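Local coordinates for uncharacterized protein VP1736 (Vibrio parahaemolyticus, PDB 3LXQ) that is of unknown function but carries a sulfatase-family domain of the alkaline phosphatase superfamily, an alpha/beta fold built round a central beta-sheet, at residues S60-D65 against I363-T368; Q125-G130 against E376-Q381; D222-A227 against S243-S248; N87-L92 against T298-I303; T164-L169 against N196-I201. All blocks are in the same frame, centred on the assembly; numbering follows the deposited sequence. Where two conformers were deposited one is given.

Contact 1. Residues S60-D65 against I363-T368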
# COMPACT_ATOMS: atom_id res chain seq x y z
N SER A 60 16.76 3.04 11.96
CA SER A 60 15.39 2.68 12.27
C SER A 60 14.73 1.81 11.18
O SER A 60 13.78 1.11 11.47
CB SER A 60 14.52 3.90 12.57
OG SER A 60 14.42 4.74 11.44
N SER A 61 15.26 1.84 9.95
CA SER A 61 14.74 1.01 8.86
C SER A 61 14.91 -0.51 9.10
O SER A 61 14.02 -1.30 8.76
CB SER A 61 15.37 1.42 7.51
OG SER A 61 16.66 0.85 7.33
N THR A 62 16.04 -0.89 9.70
CA THR A 62 16.48 -2.30 9.88
C THR A 62 17.03 -2.93 8.60
O THR A 62 17.42 -4.10 8.59
CB THR A 62 15.44 -3.27 10.54
OG1 THR A 62 14.45 -3.68 9.59
CG2 THR A 62 14.76 -2.64 11.79
N LYS A 63 17.08 -2.16 7.52
CA LYS A 63 17.69 -2.63 6.28
C LYS A 63 19.20 -2.87 6.48
O LYS A 63 19.78 -2.33 7.40
CB LYS A 63 17.44 -1.64 5.14
CG LYS A 63 15.97 -1.27 4.92
CD LYS A 63 15.07 -2.48 4.70
CE LYS A 63 15.01 -2.86 3.22
NZ LYS A 63 14.08 -4.00 3.01
N ILE A 64 19.80 -3.69 5.63
CA ILE A 64 21.20 -4.04 5.75
C ILE A 64 21.89 -3.93 4.39
O ILE A 64 21.22 -3.82 3.36
CB ILE A 64 21.39 -5.44 6.39
CG1 ILE A 64 20.56 -6.51 5.65
CG2 ILE A 64 20.95 -5.43 7.87
CD1 ILE A 64 21.26 -7.15 4.45
N ASP A 65 23.23 -3.94 4.40
CA ASP A 65 24.06 -3.84 3.19
C ASP A 65 23.78 -2.55 2.41
O ASP A 65 23.51 -2.59 1.21
CB ASP A 65 23.92 -5.10 2.30
CG ASP A 65 25.06 -5.25 1.29
OD1 ASP A 65 26.09 -4.54 1.40
OD2 ASP A 65 24.94 -6.08 0.36
N ILE A 363 13.23 1.76 2.21
CA ILE A 363 13.52 1.60 3.62
C ILE A 363 12.46 0.75 4.33
O ILE A 363 12.58 0.45 5.52
CB ILE A 363 13.73 2.95 4.34
CG1 ILE A 363 12.44 3.78 4.34
CG2 ILE A 363 14.88 3.70 3.68
CD1 ILE A 363 12.50 5.01 5.23
N GLY A 364 11.42 0.35 3.59
CA GLY A 364 10.41 -0.58 4.11
C GLY A 364 10.97 -1.97 4.36
O GLY A 364 11.94 -2.39 3.73
N ARG A 365 10.33 -2.70 5.27
CA ARG A 365 10.83 -3.95 5.82
C ARG A 365 10.41 -5.14 4.96
O ARG A 365 9.29 -5.17 4.43
CB ARG A 365 10.31 -4.15 7.24
CG ARG A 365 10.99 -3.31 8.31
CD ARG A 365 10.56 -1.83 8.32
NE ARG A 365 11.19 -1.13 9.44
CZ ARG A 365 10.72 -1.13 10.69
NH1 ARG A 365 9.58 -1.75 10.98
NH2 ARG A 365 11.38 -0.48 11.66
N ASP A 366 11.31 -6.10 4.82
CA ASP A 366 11.00 -7.40 4.24
C ASP A 366 10.47 -8.22 5.40
O ASP A 366 11.22 -8.69 6.25
CB ASP A 366 12.25 -8.04 3.65
CG ASP A 366 12.02 -9.47 3.13
OD1 ASP A 366 10.93 -10.05 3.33
OD2 ASP A 366 12.96 -10.02 2.52
N LEU A 367 9.16 -8.38 5.44
CA LEU A 367 8.53 -8.96 6.62
C LEU A 367 8.48 -10.49 6.57
O LEU A 367 7.92 -11.12 7.46
CB LEU A 367 7.16 -8.35 6.87
CG LEU A 367 7.21 -6.86 7.24
CD1 LEU A 367 5.87 -6.18 7.06
CD2 LEU A 367 7.79 -6.64 8.65
N THR A 368 9.09 -11.07 5.54
CA THR A 368 9.31 -12.51 5.50
C THR A 368 10.43 -12.87 6.49
O THR A 368 10.61 -14.04 6.83
CB THR A 368 9.72 -13.04 4.10
OG1 THR A 368 10.98 -12.49 3.73
CG2 THR A 368 8.66 -12.72 3.04
O HOH W 1 14.25 -5.87 5.90

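Contact 2. Residues Q125-G130 against E376-Q381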
# COMPACT_ATOMS: atom_id res chain seq x y z
N GLN A 125 -2.17 -5.44 12.11
CA GLN A 125 -1.67 -4.12 12.50
C GLN A 125 -0.99 -3.38 11.34
O GLN A 125 0.07 -2.81 11.52
CB GLN A 125 -0.69 -4.24 13.69
CG GLN A 125 -1.37 -4.57 15.00
CD GLN A 125 -2.35 -3.50 15.45
OE1 GLN A 125 -3.42 -3.80 15.98
NE2 GLN A 125 -1.98 -2.24 15.26
N MSE A 126 -1.65 -3.40 10.19
CA MSE A 126 -1.22 -2.72 8.97
C MSE A 126 -1.77 -1.30 8.90
O MSE A 126 -2.95 -1.06 9.11
CB MSE A 126 -1.70 -3.50 7.75
CG MSE A 126 -1.26 -2.91 6.42
SE MSE A 126 0.68 -2.87 6.16
CE MSE A 126 1.06 -4.75 6.52
N TYR A 127 -0.88 -0.35 8.58
CA TYR A 127 -1.28 1.06 8.45
C TYR A 127 -0.87 1.68 7.14
O TYR A 127 0.25 1.48 6.66
CB TYR A 127 -0.76 1.88 9.63
CG TYR A 127 -1.36 1.43 10.93
CD1 TYR A 127 -0.82 0.35 11.63
CD2 TYR A 127 -2.49 2.06 11.45
CE1 TYR A 127 -1.38 -0.10 12.81
CE2 TYR A 127 -3.05 1.63 12.64
CZ TYR A 127 -2.49 0.55 13.32
OH TYR A 127 -3.06 0.10 14.49
N ALA A 128 -1.80 2.42 6.54
CA ALA A 128 -1.49 3.23 5.38
C ALA A 128 -0.61 4.39 5.85
O ALA A 128 -0.70 4.80 7.01
CB ALA A 128 -2.77 3.76 4.72
N THR A 129 0.29 4.84 4.98
CA THR A 129 1.10 6.03 5.25
C THR A 129 0.33 7.32 4.97
O THR A 129 0.72 8.40 5.43
CB THR A 129 2.36 6.05 4.38
OG1 THR A 129 1.96 6.02 3.01
CG2 THR A 129 3.28 4.84 4.67
N GLY A 130 -0.78 7.21 4.23
CA GLY A 130 -1.61 8.37 3.90
C GLY A 130 -3.11 8.20 3.95
O GLY A 130 -3.63 7.18 4.44
N GLU A 376 8.92 -2.74 15.40
CA GLU A 376 7.58 -2.57 14.85
C GLU A 376 7.24 -1.10 14.83
O GLU A 376 7.50 -0.40 15.80
CB GLU A 376 6.55 -3.32 15.69
CG GLU A 376 6.76 -4.82 15.68
CD GLU A 376 5.64 -5.56 16.39
OE1 GLU A 376 4.57 -4.96 16.66
OE2 GLU A 376 5.86 -6.76 16.66
N ARG A 377 6.66 -0.63 13.72
CA ARG A 377 6.33 0.80 13.56
C ARG A 377 5.39 1.06 12.40
O ARG A 377 5.31 0.26 11.45
CB ARG A 377 7.60 1.67 13.42
CG ARG A 377 8.39 1.47 12.11
CD ARG A 377 7.89 2.41 10.97
NE ARG A 377 8.55 2.08 9.70
CZ ARG A 377 8.14 1.16 8.83
NH1 ARG A 377 7.04 0.45 9.06
NH2 ARG A 377 8.84 0.95 7.71
N ALA A 378 4.71 2.20 12.48
CA ALA A 378 3.90 2.72 11.38
C ALA A 378 4.07 4.23 11.31
O ALA A 378 3.90 4.96 12.32
CB ALA A 378 2.41 2.37 11.59
N MSE A 379 4.42 4.69 10.11
CA MSE A 379 4.40 6.12 9.82
C MSE A 379 3.06 6.47 9.21
O MSE A 379 2.58 5.78 8.33
CB MSE A 379 5.51 6.48 8.82
CG MSE A 379 6.84 5.84 9.12
SE MSE A 379 8.10 6.64 7.86
CE MSE A 379 9.31 5.09 7.62
N MSE A 380 2.46 7.56 9.66
CA MSE A 380 1.25 8.03 9.01
C MSE A 380 1.13 9.55 8.91
O MSE A 380 1.48 10.29 9.84
CB MSE A 380 -0.01 7.32 9.54
CG MSE A 380 -0.23 7.39 11.01
SE MSE A 380 -0.97 5.74 11.80
CE MSE A 380 0.38 5.66 13.19
N GLN A 381 0.71 10.00 7.73
CA GLN A 381 0.59 11.42 7.43
C GLN A 381 -0.86 11.77 7.27
O GLN A 381 -1.54 11.24 6.38
CB GLN A 381 1.32 11.75 6.13
CG GLN A 381 1.46 13.24 5.85
CD GLN A 381 2.69 13.85 6.51
OE1 GLN A 381 3.77 13.25 6.50
NE2 GLN A 381 2.54 15.06 7.06

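Contact 3. Residues D222-A227 against S243-S248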
# COMPACT_ATOMS: atom_id res chain seq x y z
N ASP A 222 -16.64 -6.44 -12.99
CA ASP A 222 -16.11 -6.32 -14.36
C ASP A 222 -14.59 -6.13 -14.36
O ASP A 222 -13.88 -6.71 -15.18
CB ASP A 222 -16.80 -5.20 -15.15
CG ASP A 222 -18.30 -5.44 -15.32
OD1 ASP A 222 -18.69 -6.51 -15.86
OD2 ASP A 222 -19.07 -4.56 -14.90
N LEU A 223 -14.11 -5.31 -13.42
CA LEU A 223 -12.67 -5.14 -13.22
C LEU A 223 -11.98 -6.48 -12.97
O LEU A 223 -10.96 -6.79 -13.58
CB LEU A 223 -12.40 -4.23 -12.02
CG LEU A 223 -10.94 -4.01 -11.60
CD1 LEU A 223 -10.20 -3.10 -12.58
CD2 LEU A 223 -10.91 -3.42 -10.20
N TYR A 224 -12.58 -7.26 -12.08
CA TYR A 224 -12.04 -8.53 -11.65
C TYR A 224 -12.18 -9.64 -12.69
O TYR A 224 -11.37 -10.56 -12.72
CB TYR A 224 -12.69 -8.94 -10.32
CG TYR A 224 -12.20 -8.20 -9.08
CD1 TYR A 224 -10.84 -7.93 -8.87
CD2 TYR A 224 -13.10 -7.83 -8.08
CE1 TYR A 224 -10.40 -7.28 -7.70
CE2 TYR A 224 -12.68 -7.18 -6.92
CZ TYR A 224 -11.34 -6.91 -6.73
OH TYR A 224 -10.97 -6.28 -5.58
N ASN A 225 -13.22 -9.57 -13.54
CA ASN A 225 -13.31 -10.50 -14.69
C ASN A 225 -12.18 -10.18 -15.67
O ASN A 225 -11.56 -11.08 -16.23
CB ASN A 225 -14.66 -10.40 -15.42
CG ASN A 225 -15.86 -10.78 -14.54
OD1 ASN A 225 -16.94 -10.19 -14.67
ND2 ASN A 225 -15.69 -11.77 -13.67
N LYS A 226 -11.92 -8.89 -15.85
CA LYS A 226 -10.88 -8.40 -16.76
C LYS A 226 -9.51 -8.83 -16.28
O LYS A 226 -8.63 -9.14 -17.08
CB LYS A 226 -10.92 -6.87 -16.85
CG LYS A 226 -10.04 -6.29 -17.96
CD LYS A 226 -10.45 -6.89 -19.31
CE LYS A 226 -10.02 -6.05 -20.50
NZ LYS A 226 -10.25 -6.81 -21.78
N ALA A 227 -9.33 -8.80 -14.96
CA ALA A 227 -8.07 -9.19 -14.35
C ALA A 227 -7.83 -10.66 -14.67
O ALA A 227 -6.86 -10.99 -15.37
CB ALA A 227 -8.12 -8.94 -12.85
N SER A 243 1.14 -7.16 -11.86
CA SER A 243 -0.11 -6.47 -12.10
C SER A 243 -0.62 -5.70 -10.89
O SER A 243 -0.82 -6.26 -9.82
CB SER A 243 -1.15 -7.48 -12.58
OG SER A 243 -2.38 -6.83 -12.89
N LEU A 244 -0.85 -4.40 -11.09
CA LEU A 244 -1.56 -3.56 -10.12
C LEU A 244 -3.00 -3.38 -10.59
O LEU A 244 -3.23 -2.84 -11.65
CB LEU A 244 -0.85 -2.20 -9.93
CG LEU A 244 -1.60 -1.15 -9.10
CD1 LEU A 244 -1.83 -1.62 -7.67
CD2 LEU A 244 -0.89 0.19 -9.11
N VAL A 245 -3.95 -3.82 -9.76
CA VAL A 245 -5.37 -3.78 -10.06
C VAL A 245 -6.02 -2.93 -8.98
O VAL A 245 -5.87 -3.22 -7.80
CB VAL A 245 -6.01 -5.19 -9.99
CG1 VAL A 245 -7.49 -5.11 -10.27
CG2 VAL A 245 -5.31 -6.19 -10.95
N PHE A 246 -6.76 -1.90 -9.39
CA PHE A 246 -7.25 -0.89 -8.45
C PHE A 246 -8.75 -0.73 -8.56
O PHE A 246 -9.26 -0.39 -9.62
CB PHE A 246 -6.52 0.44 -8.72
CG PHE A 246 -6.79 1.53 -7.69
CD1 PHE A 246 -7.13 1.23 -6.38
CD2 PHE A 246 -6.64 2.87 -8.06
CE1 PHE A 246 -7.35 2.25 -5.43
CE2 PHE A 246 -6.86 3.91 -7.12
CZ PHE A 246 -7.21 3.59 -5.81
N THR A 247 -9.47 -1.00 -7.47
CA THR A 247 -10.94 -0.89 -7.46
C THR A 247 -11.41 0.56 -7.57
O THR A 247 -10.65 1.48 -7.27
CB THR A 247 -11.60 -1.57 -6.21
OG1 THR A 247 -11.25 -0.88 -5.00
CG2 THR A 247 -11.20 -3.05 -6.12
N SER A 248 -12.67 0.72 -8.00
CA SER A 248 -13.31 2.02 -8.28
C SER A 248 -14.75 2.14 -7.79
O SER A 248 -15.26 3.26 -7.64
CB SER A 248 -13.34 2.28 -9.79
OG SER A 248 -12.06 2.67 -10.26

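Contact 4. Residues N87-L92 against T298-I303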
# COMPACT_ATOMS: atom_id res chain seq x y z
N ASN A 87 4.71 -14.73 -10.30
CA ASN A 87 3.94 -13.57 -10.72
C ASN A 87 3.51 -12.78 -9.49
O ASN A 87 3.38 -13.34 -8.39
CB ASN A 87 2.70 -14.01 -11.50
CG ASN A 87 3.01 -14.87 -12.72
OD1 ASN A 87 3.88 -14.54 -13.53
ND2 ASN A 87 2.28 -15.96 -12.86
N LEU A 88 3.29 -11.48 -9.66
CA LEU A 88 2.83 -10.65 -8.55
C LEU A 88 1.58 -9.81 -8.88
O LEU A 88 1.61 -8.96 -9.76
CB LEU A 88 3.96 -9.74 -8.05
CG LEU A 88 3.60 -8.71 -6.98
CD1 LEU A 88 3.17 -9.36 -5.66
CD2 LEU A 88 4.78 -7.78 -6.77
N VAL A 89 0.51 -10.08 -8.14
CA VAL A 89 -0.76 -9.40 -8.36
C VAL A 89 -1.10 -8.60 -7.11
O VAL A 89 -1.23 -9.16 -6.01
CB VAL A 89 -1.89 -10.40 -8.73
CG1 VAL A 89 -3.26 -9.76 -8.64
CG2 VAL A 89 -1.67 -10.98 -10.13
N ILE A 90 -1.18 -7.28 -7.28
CA ILE A 90 -1.60 -6.38 -6.22
C ILE A 90 -3.06 -5.94 -6.46
O ILE A 90 -3.36 -5.33 -7.47
CB ILE A 90 -0.68 -5.13 -6.12
CG1 ILE A 90 0.75 -5.55 -5.75
CG2 ILE A 90 -1.24 -4.12 -5.10
CD1 ILE A 90 1.79 -4.40 -5.84
N LEU A 91 -3.94 -6.26 -5.52
CA LEU A 91 -5.36 -5.94 -5.66
C LEU A 91 -5.64 -4.83 -4.68
O LEU A 91 -6.00 -5.08 -3.53
CB LEU A 91 -6.24 -7.16 -5.37
CG LEU A 91 -5.94 -8.43 -6.18
CD1 LEU A 91 -6.75 -9.64 -5.66
CD2 LEU A 91 -6.21 -8.20 -7.67
N LEU A 92 -5.44 -3.60 -5.14
CA LEU A 92 -5.56 -2.40 -4.31
C LEU A 92 -7.02 -2.02 -4.10
O LEU A 92 -7.80 -1.89 -5.05
CB LEU A 92 -4.72 -1.24 -4.89
CG LEU A 92 -4.58 0.07 -4.08
CD1 LEU A 92 -3.92 -0.14 -2.75
CD2 LEU A 92 -3.82 1.14 -4.87
N THR A 298 1.62 -17.64 -8.61
CA THR A 298 1.34 -16.24 -8.29
C THR A 298 1.14 -15.92 -6.81
O THR A 298 0.55 -16.72 -6.07
CB THR A 298 0.09 -15.75 -9.06
OG1 THR A 298 0.23 -16.08 -10.45
CG2 THR A 298 -0.08 -14.22 -8.92
N ILE A 299 1.64 -14.75 -6.41
CA ILE A 299 1.38 -14.17 -5.10
C ILE A 299 0.40 -13.01 -5.27
O ILE A 299 0.59 -12.14 -6.13
CB ILE A 299 2.69 -13.65 -4.42
CG1 ILE A 299 3.68 -14.79 -4.16
CG2 ILE A 299 2.37 -12.86 -3.14
CD1 ILE A 299 3.23 -15.84 -3.16
N PHE A 300 -0.64 -13.02 -4.44
CA PHE A 300 -1.67 -12.00 -4.45
C PHE A 300 -1.61 -11.22 -3.14
O PHE A 300 -1.36 -11.80 -2.08
CB PHE A 300 -3.06 -12.63 -4.60
CG PHE A 300 -3.23 -13.44 -5.86
CD1 PHE A 300 -2.83 -14.77 -5.91
CD2 PHE A 300 -3.80 -12.87 -6.99
CE1 PHE A 300 -2.99 -15.53 -7.08
CE2 PHE A 300 -3.97 -13.62 -8.18
CZ PHE A 300 -3.56 -14.95 -8.21
N ILE A 301 -1.83 -9.91 -3.22
CA ILE A 301 -2.00 -9.12 -2.01
C ILE A 301 -3.32 -8.34 -2.08
O ILE A 301 -3.60 -7.69 -3.05
CB ILE A 301 -0.73 -8.24 -1.66
CG1 ILE A 301 -0.91 -7.52 -0.33
CG2 ILE A 301 -0.38 -7.24 -2.77
CD1 ILE A 301 0.37 -6.89 0.18
N VAL A 302 -4.15 -8.47 -1.05
CA VAL A 302 -5.35 -7.65 -0.94
C VAL A 302 -4.99 -6.58 0.09
O VAL A 302 -4.76 -6.89 1.25
CB VAL A 302 -6.57 -8.42 -0.41
CG1 VAL A 302 -7.79 -7.48 -0.28
CG2 VAL A 302 -6.90 -9.63 -1.30
N ILE A 303 -4.95 -5.33 -0.35
CA ILE A 303 -4.58 -4.23 0.54
C ILE A 303 -5.32 -2.94 0.14
O ILE A 303 -5.50 -2.68 -1.05
CB ILE A 303 -3.03 -4.04 0.61
CG1 ILE A 303 -2.63 -3.17 1.81
CG2 ILE A 303 -2.46 -3.52 -0.72
CD1 ILE A 303 -1.14 -3.13 2.11

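Contact 5. Residues T164-L169 against N196-I201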
# COMPACT_ATOMS: atom_id res chain seq x y z
N THR A 164 10.50 2.58 -8.86
CA THR A 164 9.28 1.77 -8.69
C THR A 164 9.64 0.28 -8.82
O THR A 164 10.57 -0.06 -9.55
CB THR A 164 8.16 2.10 -9.74
OG1 THR A 164 8.58 1.68 -11.04
CG2 THR A 164 7.82 3.59 -9.76
N ILE A 165 8.87 -0.59 -8.17
CA ILE A 165 9.04 -2.03 -8.38
C ILE A 165 8.58 -2.44 -9.78
O ILE A 165 8.95 -3.50 -10.27
CB ILE A 165 8.31 -2.91 -7.32
CG1 ILE A 165 6.80 -2.64 -7.32
CG2 ILE A 165 8.94 -2.71 -5.92
CD1 ILE A 165 5.96 -3.82 -6.78
N ALA A 166 7.78 -1.58 -10.42
CA ALA A 166 7.37 -1.79 -11.80
C ALA A 166 8.58 -1.83 -12.71
O ALA A 166 8.75 -2.80 -13.45
CB ALA A 166 6.41 -0.70 -12.26
N ASP A 167 9.41 -0.78 -12.65
CA ASP A 167 10.55 -0.77 -13.56
C ASP A 167 11.66 -1.72 -13.12
O ASP A 167 12.42 -2.21 -13.97
CB ASP A 167 11.05 0.65 -13.88
CG ASP A 167 12.00 1.19 -12.86
OD1 ASP A 167 13.21 0.87 -12.94
OD2 ASP A 167 11.54 1.95 -11.99
N LEU A 168 11.72 -2.03 -11.82
CA LEU A 168 12.67 -3.04 -11.33
C LEU A 168 12.31 -4.38 -11.94
O LEU A 168 13.16 -5.03 -12.56
CB LEU A 168 12.69 -3.11 -9.79
CG LEU A 168 13.59 -4.15 -9.09
CD1 LEU A 168 15.07 -4.01 -9.47
CD2 LEU A 168 13.44 -4.12 -7.58
N LEU A 169 11.05 -4.78 -11.82
CA LEU A 169 10.57 -6.04 -12.37
C LEU A 169 10.67 -6.08 -13.90
O LEU A 169 11.04 -7.11 -14.46
CB LEU A 169 9.17 -6.38 -11.86
CG LEU A 169 9.12 -6.72 -10.35
CD1 LEU A 169 7.70 -6.79 -9.80
CD2 LEU A 169 9.89 -8.02 -10.03
N ASN A 196 7.26 5.47 -15.47
CA ASN A 196 8.01 4.73 -14.46
C ASN A 196 7.87 3.19 -14.47
O ASN A 196 7.64 2.58 -13.43
CB ASN A 196 7.70 5.28 -13.06
CG ASN A 196 8.21 6.69 -12.85
OD1 ASN A 196 9.41 6.93 -12.79
ND2 ASN A 196 7.29 7.64 -12.72
N GLY A 197 8.02 2.58 -15.64
CA GLY A 197 8.19 1.12 -15.71
C GLY A 197 7.00 0.25 -16.05
O GLY A 197 7.14 -0.96 -16.21
N PHE A 198 5.81 0.84 -16.15
CA PHE A 198 4.64 0.09 -16.59
C PHE A 198 4.62 -0.01 -18.12
O PHE A 198 4.84 0.99 -18.82
CB PHE A 198 3.35 0.70 -16.06
CG PHE A 198 3.11 0.44 -14.60
CD1 PHE A 198 3.78 1.16 -13.62
CD2 PHE A 198 2.18 -0.53 -14.21
CE1 PHE A 198 3.54 0.92 -12.27
CE2 PHE A 198 1.94 -0.78 -12.86
CZ PHE A 198 2.63 -0.06 -11.88
N ASP A 199 4.38 -1.22 -18.63
CA ASP A 199 4.33 -1.49 -20.07
C ASP A 199 2.94 -1.21 -20.62
O ASP A 199 2.76 -0.34 -21.47
CB ASP A 199 4.68 -2.96 -20.37
CG ASP A 199 6.16 -3.26 -20.24
OD1 ASP A 199 6.97 -2.31 -20.29
OD2 ASP A 199 6.51 -4.45 -20.09
N GLN A 200 1.97 -1.97 -20.13
CA GLN A 200 0.59 -1.93 -20.59
C GLN A 200 -0.27 -1.22 -19.54
O GLN A 200 -0.04 -1.36 -18.34
CB GLN A 200 0.10 -3.36 -20.79
CG GLN A 200 -1.41 -3.55 -20.92
CD GLN A 200 -1.82 -5.01 -20.93
OE1 GLN A 200 -2.59 -5.43 -21.79
NE2 GLN A 200 -1.30 -5.79 -19.99
N ILE A 201 -1.24 -0.43 -20.00
CA ILE A 201 -2.29 0.07 -19.13
C ILE A 201 -3.64 -0.31 -19.71
O ILE A 201 -3.96 -0.01 -20.87
CB ILE A 201 -2.20 1.60 -18.86
CG1 ILE A 201 -1.02 1.89 -17.93
CG2 ILE A 201 -3.49 2.11 -18.20
CD1 ILE A 201 -0.77 3.35 -17.66

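Contact 1. Residues S60-D65 against I363-T368
Arg365 and the carbonyls of Ser60 and Ser61 make this a polar, side-chain-to-backbone contact between the C-terminal end of helix 50-61 and the loop after strand 358-360. The guanidinium reaches two successive helix carbonyls. Arg365 NH2 donates to Ser60 O at 2.9 Å, with N-H...O at 166° and the acceptor lying in the guanidinium plane; the same nitrogen also bonds Asp375 O. Arg365 NE donates to Ser61 O at 2.9 Å, less straight and from above the carbonyl plane. The arginine chain bends at chi2 (76°) and brings the NE and NH2 side of the guanidinium up to the helix end. Ser61 O is gripped a second time by Thr62 OG1, 2.6 Å away in the carbonyl plane and on a lone pair. Lys63 returns the exchange: its chain, bent at chi2 and chi3, lays CD and CE beside the Gly364 carbonyl, and NZ bonds Gly364 O at 2.8 Å, in the carbonyl plane. Ser61 CB meanwhile packs on Ile363, 3.9 Å from its CB, while Ser61 OG accepts from Lys63 N (3.0 Å) in an ST turn and also bonds Arg58 O. Arg365 thus serves two carbonyls of the helix end and Lys63 one carbonyl of the loop; the guanidinium probably offsets the partial negative charge gathered at the helix end.

Contact 2. Residues Q125-G130 against E376-Q381
Thr129, Tyr127 and selenomethionine Met380 bury the most surface where the end of strand 121-127, in the mixed sheet, meets strand 377-382, the outermost strand of the antiparallel sheet. The touching parts run only 18° apart, yet a single direct hydrogen bond joins them: Gln381 N to Thr129 O, 2.8 Å, with the donor standing above the carbonyl plane. Thr129 also sets its CA against Met379 O at 3.4 Å in a CA-H...O contact with 162° at the hydrogen, and its CG2 lies 3.8 Å from the same oxygen. Away from this strand, Thr129 packs on Arg135 and Ala139 of helix 133-141. Tyr127 lays its CB 3.8 Å from Ala378 CB, and that methyl also meets CG and CD1, obliquely to the ring. With CG anti to the carbonyl carbon (chi1 -64°), the ring runs alongside the Met380 chain. The selenium, Met380 SE, comes 4.0 Å from Tyr127 CD2 and 4.9 Å from the ring centroid, an oblique Met-aromatic contact. The His322 ring also meets Tyr127, and the Asn342 amide bonds Tyr127 O and Met379 N. Ala128 O, buried beside Met380 CB, has no hydrogen-bond partner in the model. Between these segments, then, apolar and selenium-aromatic contacts outnumber the single direct bond, and Asn342 adds an indirect polar link.

Contact 3. Residues D222-A227 against S243-S248
The Tyr224 ring meets Val245 CG1 and Thr247 CG2 obliquely, CE1 lying 4.4 Å from the valine methyl and OH 3.3 Å from the threonine methyl. Beyond these two segments the ring packs on Ala281 and Leu282 of helix 271-289. This is helix-on-sheet packing in an alpha/beta fold: helix 220-234 leads into strand 241-246 and packs against it. The segment axes run antiparallel, 166° between their directions and 9.6 Å apart at closest approach. The other flat group, Phe246, has its CB directed away from the helix, and its side chain rests on Leu92 of the neighbouring strand. The polar ends are held outside the pair, since Tyr224 OH bonds Gln93 NE2 and Thr247 OG1 bonds Glu94 N. That leaves an apolar seam between the helix and the strand. Ala227 CB lies 4.4 Å from Val245 CG2, whereas Leu223 and Val245 interleave, each reaching toward the other's backbone, the methyls Leu223 CD2 and Val245 CG1 being 3.8 Å apart. With CG anti to the backbone N (chi1 176°), Leu223 extends across to the strand end, where CD2 sits 3.7 Å from Thr247 CA and 3.5 Å from Phe246 O.

Contact 4. Residues N87-L92 against T298-I303
Val89 CB lies 3.6 Å from Phe300 CD2, and from there the valine forks over two neighbours. CG1, anti to the backbone N (chi1 167°), stays beside the ring, also 3.6 Å from Phe300 CD2; CG2, on the other branch, reaches 3.8 Å to Thr298 CG2 and grazes Phe300 CE2. Val89 and the Phe300 ring project together from the sheet. Thr298 CG2 additionally lies over one face of the Phe300 ring, offset toward its rim, and the ring of Trp295 meets Phe300 as well. The geometry behind this is that of paired parallel strands in the central sheet of the alkaline phosphatase-like fold, with axes 4.7 Å apart and 16° between directions. Val89 is bonded through both N and O: Val89 N donates to Ile299 O at 2.9 Å (N-H...O 175°), and Val89 O accepts from Ile301 N. Asn87 O accepts from Ile299 N and Leu91 N donates to Ile301 O, but the last bond, Ile303 N to Leu91 O, is weak at 3.4 Å. On the face of the sheet that carries Leu88, Ile90 and Ile301, Ile90 CG1 packs against Ile301 CG2 at 3.6 Å, with Met346 and Leu350 of helix 346-353 covering Ile301. At the start of the pair Asn87 ND2 donates to Thr298 OG1 at 3.2 Å, the oxygen lying in the amide plane; Asn87 OD1 bonds Phe241 N, and Thr298 OG1 bonds Tyr294 O.

Contact 5. Residues T164-L169 against N196-I201
The N-cap of helix 165-171, Thr164, is tied to Asn196 in the loop that leads to strand 200-202. Thr164 OG1 donates to Asn196 O at 2.7 Å, tilted 31° from the carbonyl plane, and accepts from Asp167 N at 3.1 Å. Its position between the backbone N and the carbonyl carbon (chi1 68°) lets this one oxygen serve both the helix and the loop. Thr164 CG2 also lies 3.7 Å from Asn196 CB, while the Asn196 amide turns to other partners, OD1 to Phe162 N and ND2 to Phe192 O and Ser158 O. Gly197, at positive phi, comes very close to the first turn, its CA 3.7 Å from Asp167 CA. Ala166 CB meets the Phe198 ring obliquely and tightly, 3.3 Å from CE1. The bond from Asp167 N to Thr164 OG1 is the firm half, and the reciprocal one, Thr164 N to Asp167 OD2, a weak and doubtful half that depends on one of two aspartate conformers, of the capping-box arrangement of a helix N-terminus.

Contacts 3 and 4 are the most closely joined, their centres 11 Å apart: strand 241-246 lies next to strand 87-93, so Val245 O stands 2.7 Å from Leu92 N, a probable hydrogen bond. Contact 5 borders both, through Ile165 CD1 at 4.1 Å from Leu88 CD2 in contact 4 and Phe198 CE2 at 4.3 Å from Leu244 CB in contact 3. Contacts 1 and 2 form a second group, where Arg365 CD packs 3.3 Å from Arg377 NH2; Asp345 OD1 accepts from the backbone N of Arg365 and forms a salt bridge with Arg377 NH2. Between the groups, contacts 2 and 4 approach to about 4 Å between nearest atoms without touching, whereas the centres of contacts 1 and 3 lie 30 Å apart.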